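PDB 4IC4: oxysterol-binding protein homolog 3 from Saccharomyces cerevisiae, which carries sterols and other lipids between membranes in a hydrophobic pocket, as part of phosphoinositide-coupled directional transport. Local coordinates for residues G174-L179 / I204-I209. Numbering follows the deposited sequence.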
ATOM      1  N   GLY A 174     -14.445  18.447   7.756  1.00 46.21           N
ATOM      2  CA  GLY A 174     -15.525  19.350   7.401  1.00 45.48           C
ATOM      3  C   GLY A 174     -15.664  19.546   5.905  1.00 45.26           C
ATOM      4  O   GLY A 174     -16.774  19.592   5.378  1.00 45.67           O
ATOM      5  N   LYS A 175     -14.533  19.666   5.217  1.00 44.33           N
ATOM      6  CA  LYS A 175     -14.533  19.857   3.772  1.00 43.07           C
ATOM      7  C   LYS A 175     -13.574  18.869   3.117  1.00 41.43           C
ATOM      8  O   LYS A 175     -13.717  18.530   1.941  1.00 41.33           O
ATOM      9  CB  LYS A 175     -14.118  21.291   3.432  1.00 44.08           C
ATOM     10  CG  LYS A 175     -14.259  21.648   1.961  1.00 45.80           C
ATOM     11  CD  LYS A 175     -13.857  23.091   1.704  1.00 46.49           C
ATOM     12  CE  LYS A 175     -14.085  23.481   0.250  1.00 47.23           C
ATOM     13  NZ  LYS A 175     -13.314  22.622  -0.693  1.00 46.61           N
ATOM     14  N   SER A 176     -12.599  18.408   3.893  1.00 38.54           N
ATOM     15  CA  SER A 176     -11.613  17.456   3.403  1.00 35.66           C
ATOM     16  C   SER A 176     -11.498  16.291   4.376  1.00 33.14           C
ATOM     17  O   SER A 176     -11.852  16.416   5.547  1.00 31.49           O
ATOM     18  CB  SER A 176     -10.253  18.138   3.253  1.00 36.30           C
ATOM     19  OG  SER A 176     -10.327  19.222   2.343  1.00 38.86           O
ATOM     20  N   ILE A 177     -11.008  15.156   3.889  1.00 29.76           N
ATOM     21  CA  ILE A 177     -10.852  13.985   4.739  1.00 27.56           C
ATOM     22  C   ILE A 177      -9.382  13.662   4.943  1.00 26.43           C
ATOM     23  O   ILE A 177      -8.601  13.636   3.990  1.00 26.45           O
ATOM     24  CB  ILE A 177     -11.539  12.745   4.139  1.00 27.10           C
ATOM     25  CG1 ILE A 177     -13.038  12.998   3.998  1.00 26.95           C
ATOM     26  CG2 ILE A 177     -11.298  11.532   5.033  1.00 26.03           C
ATOM     27  CD1 ILE A 177     -13.798  11.839   3.388  1.00 28.66           C
ATOM     28  N   GLU A 178      -9.015  13.420   6.196  1.00 24.76           N
ATOM     29  CA  GLU A 178      -7.643  13.089   6.538  1.00 24.84           C
ATOM     30  C   GLU A 178      -7.454  11.583   6.467  1.00 23.34           C
ATOM     31  O   GLU A 178      -8.192  10.828   7.100  1.00 22.40           O
ATOM     32  CB  GLU A 178      -7.312  13.572   7.949  1.00 26.90           C
ATOM     33  CG  GLU A 178      -5.890  13.253   8.378  1.00 30.94           C
ATOM     34  CD  GLU A 178      -5.612  13.607   9.825  1.00 32.71           C
ATOM     35  OE1 GLU A 178      -4.455  13.436  10.264  1.00 34.99           O
ATOM     36  OE2 GLU A 178      -6.546  14.052  10.524  1.00 35.64           O
ATOM     37  N   LEU A 179      -6.465  11.153   5.693  1.00 20.46           N
ATOM     38  CA  LEU A 179      -6.174   9.734   5.550  1.00 19.96           C
ATOM     39  C   LEU A 179      -4.834   9.427   6.200  1.00 18.91           C
ATOM     40  O   LEU A 179      -3.851  10.142   5.992  1.00 19.79           O
ATOM     41  CB  LEU A 179      -6.117   9.336   4.074  1.00 20.72           C
ATOM     42  CG  LEU A 179      -7.365   9.526   3.211  1.00 22.78           C
ATOM     43  CD1 LEU A 179      -7.635  11.003   3.012  1.00 26.56           C
ATOM     44  CD2 LEU A 179      -7.158   8.850   1.864  1.00 25.38           C
ATOM     45  N   ILE A 204      -4.451  14.143   2.491  1.00 16.59           N
ATOM     46  CA  ILE A 204      -5.791  14.711   2.539  1.00 18.07           C
ATOM     47  C   ILE A 204      -6.484  14.599   1.188  1.00 17.55           C
ATOM     48  O   ILE A 204      -5.886  14.873   0.149  1.00 16.95           O
ATOM     49  CB  ILE A 204      -5.751  16.207   2.938  1.00 19.83           C
ATOM     50  CG1 ILE A 204      -5.012  16.381   4.269  1.00 22.03           C
ATOM     51  CG2 ILE A 204      -7.167  16.757   3.036  1.00 20.46           C
ATOM     52  CD1 ILE A 204      -5.701  15.743   5.458  1.00 22.51           C
ATOM     53  N   LEU A 205      -7.748  14.187   1.211  1.00 18.33           N
ATOM     54  CA  LEU A 205      -8.542  14.060  -0.007  1.00 20.58           C
ATOM     55  C   LEU A 205      -9.386  15.329  -0.117  1.00 22.20           C
ATOM     56  O   LEU A 205     -10.225  15.592   0.743  1.00 23.02           O
ATOM     57  CB  LEU A 205      -9.451  12.829   0.078  1.00 22.46           C
ATOM     58  CG  LEU A 205     -10.393  12.547  -1.096  1.00 24.35           C
ATOM     59  CD1 LEU A 205      -9.597  12.407  -2.384  1.00 24.46           C
ATOM     60  CD2 LEU A 205     -11.180  11.274  -0.813  1.00 25.28           C
ATOM     61  N   LYS A 206      -9.155  16.112  -1.170  1.00 21.92           N
ATOM     62  CA  LYS A 206      -9.879  17.368  -1.373  1.00 23.96           C
ATOM     63  C   LYS A 206     -10.883  17.373  -2.524  1.00 24.53           C
ATOM     64  O   LYS A 206     -10.928  16.449  -3.336  1.00 24.54           O
ATOM     65  CB  LYS A 206      -8.884  18.511  -1.578  1.00 24.58           C
ATOM     66  CG  LYS A 206      -8.031  18.824  -0.364  1.00 24.30           C
ATOM     67  CD  LYS A 206      -7.129  20.015  -0.635  1.00 27.11           C
ATOM     68  CE  LYS A 206      -6.368  20.432   0.611  1.00 27.22           C
ATOM     69  NZ  LYS A 206      -5.532  21.640   0.362  1.00 28.17           N
ATOM     70  N   ASN A 207     -11.681  18.440  -2.580  1.00 26.25           N
ATOM     71  CA  ASN A 207     -12.711  18.618  -3.604  1.00 27.39           C
ATOM     72  C   ASN A 207     -13.767  17.520  -3.575  1.00 27.96           C
ATOM     73  O   ASN A 207     -14.118  16.955  -4.611  1.00 27.93           O
ATOM     74  CB  ASN A 207     -12.086  18.691  -5.003  1.00 27.98           C
ATOM     75  CG  ASN A 207     -11.382  20.013  -5.264  1.00 30.56           C
ATOM     76  OD1 ASN A 207     -10.930  20.277  -6.379  1.00 30.05           O
ATOM     77  ND2 ASN A 207     -11.283  20.847  -4.236  1.00 31.41           N
ATOM     78  N   LEU A 208     -14.279  17.229  -2.386  1.00 29.25           N
ATOM     79  CA  LEU A 208     -15.301  16.202  -2.230  1.00 30.47           C
ATOM     80  C   LEU A 208     -16.664  16.745  -2.647  1.00 31.32           C
ATOM     81  O   LEU A 208     -17.526  15.998  -3.107  1.00 31.24           O
ATOM     82  CB  LEU A 208     -15.361  15.735  -0.773  1.00 31.64           C
ATOM     83  CG  LEU A 208     -14.105  15.073  -0.204  1.00 33.27           C
ATOM     84  CD1 LEU A 208     -14.327  14.753   1.265  1.00 33.82           C
ATOM     85  CD2 LEU A 208     -13.786  13.806  -0.986  1.00 33.84           C
ATOM     86  N   ILE A 209     -16.845  18.051  -2.486  1.00 32.35           N
ATOM     87  CA  ILE A 209     -18.100  18.711  -2.830  1.00 33.70           C
ATOM     88  C   ILE A 209     -18.281  18.858  -4.337  1.00 33.79           C
ATOM     89  O   ILE A 209     -19.243  18.345  -4.913  1.00 34.02           O
ATOM     90  CB  ILE A 209     -18.175  20.115  -2.194  1.00 33.70           C
ATOM     91  CG1 ILE A 209     -17.992  20.008  -0.679  1.00 34.12           C
ATOM     92  CG2 ILE A 209     -19.510  20.765  -2.526  1.00 34.39           C
ATOM     93  CD1 ILE A 209     -17.954  21.344   0.032  1.00 33.99           C
TER
HETATM   94  O   HOH W   1     -14.231  20.072  -0.827  1.00 44.49           O
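Ile-177 and Leu-205 illustrate how a hydrogen-bonded antiparallel pair joins two strands close to where each runs into a loop. Leu-205 N reaches Ile-177 O at 3.0 Å, nearly straight and in the carbonyl plane, while Ile-177 N returns a longer bond of 3.3 Å to Leu-205 O. Beyond the strands water takes over, accepting from Lys-175 NZ and donating to Lys-175 O, with a weak bond from Leu-208 N; a bend at chi4 (-59°) brings the ammonium to it.

Apolar packing divides between the two faces. On the face carrying Glu-178 and Ile-204, Ile-204 CG2 presses on Ser-176 CB, just before the strand, at a tight 3.4 Å, and CD1, swung by chi2 of -65°, lies against CA and CB of Glu-178. Cut back to an alanine here, the side chain would lose both CG2 and CD1, which would probably open a gap beside Ser-176 CB and the inner carbons of Glu-178. On the other face Leu-208 CD1 meets Ile-177 CG1 at 3.5 Å, the two side chains crossing at about a right angle, and Leu-179 CD1 rests on Leu-205 CB.

Within this OSBP-related domain, Leu-179 lies about 8 Å, side chain to side chain, from Lys-118, which binds phosphatidylinositol 4-phosphate. Strand 203-206 pairs with both 177-189 and 214-225, Lys-206 salt-bridging Glu-216, and helix 44-50 packs on Ile-177 and Leu-205 through Leu-44.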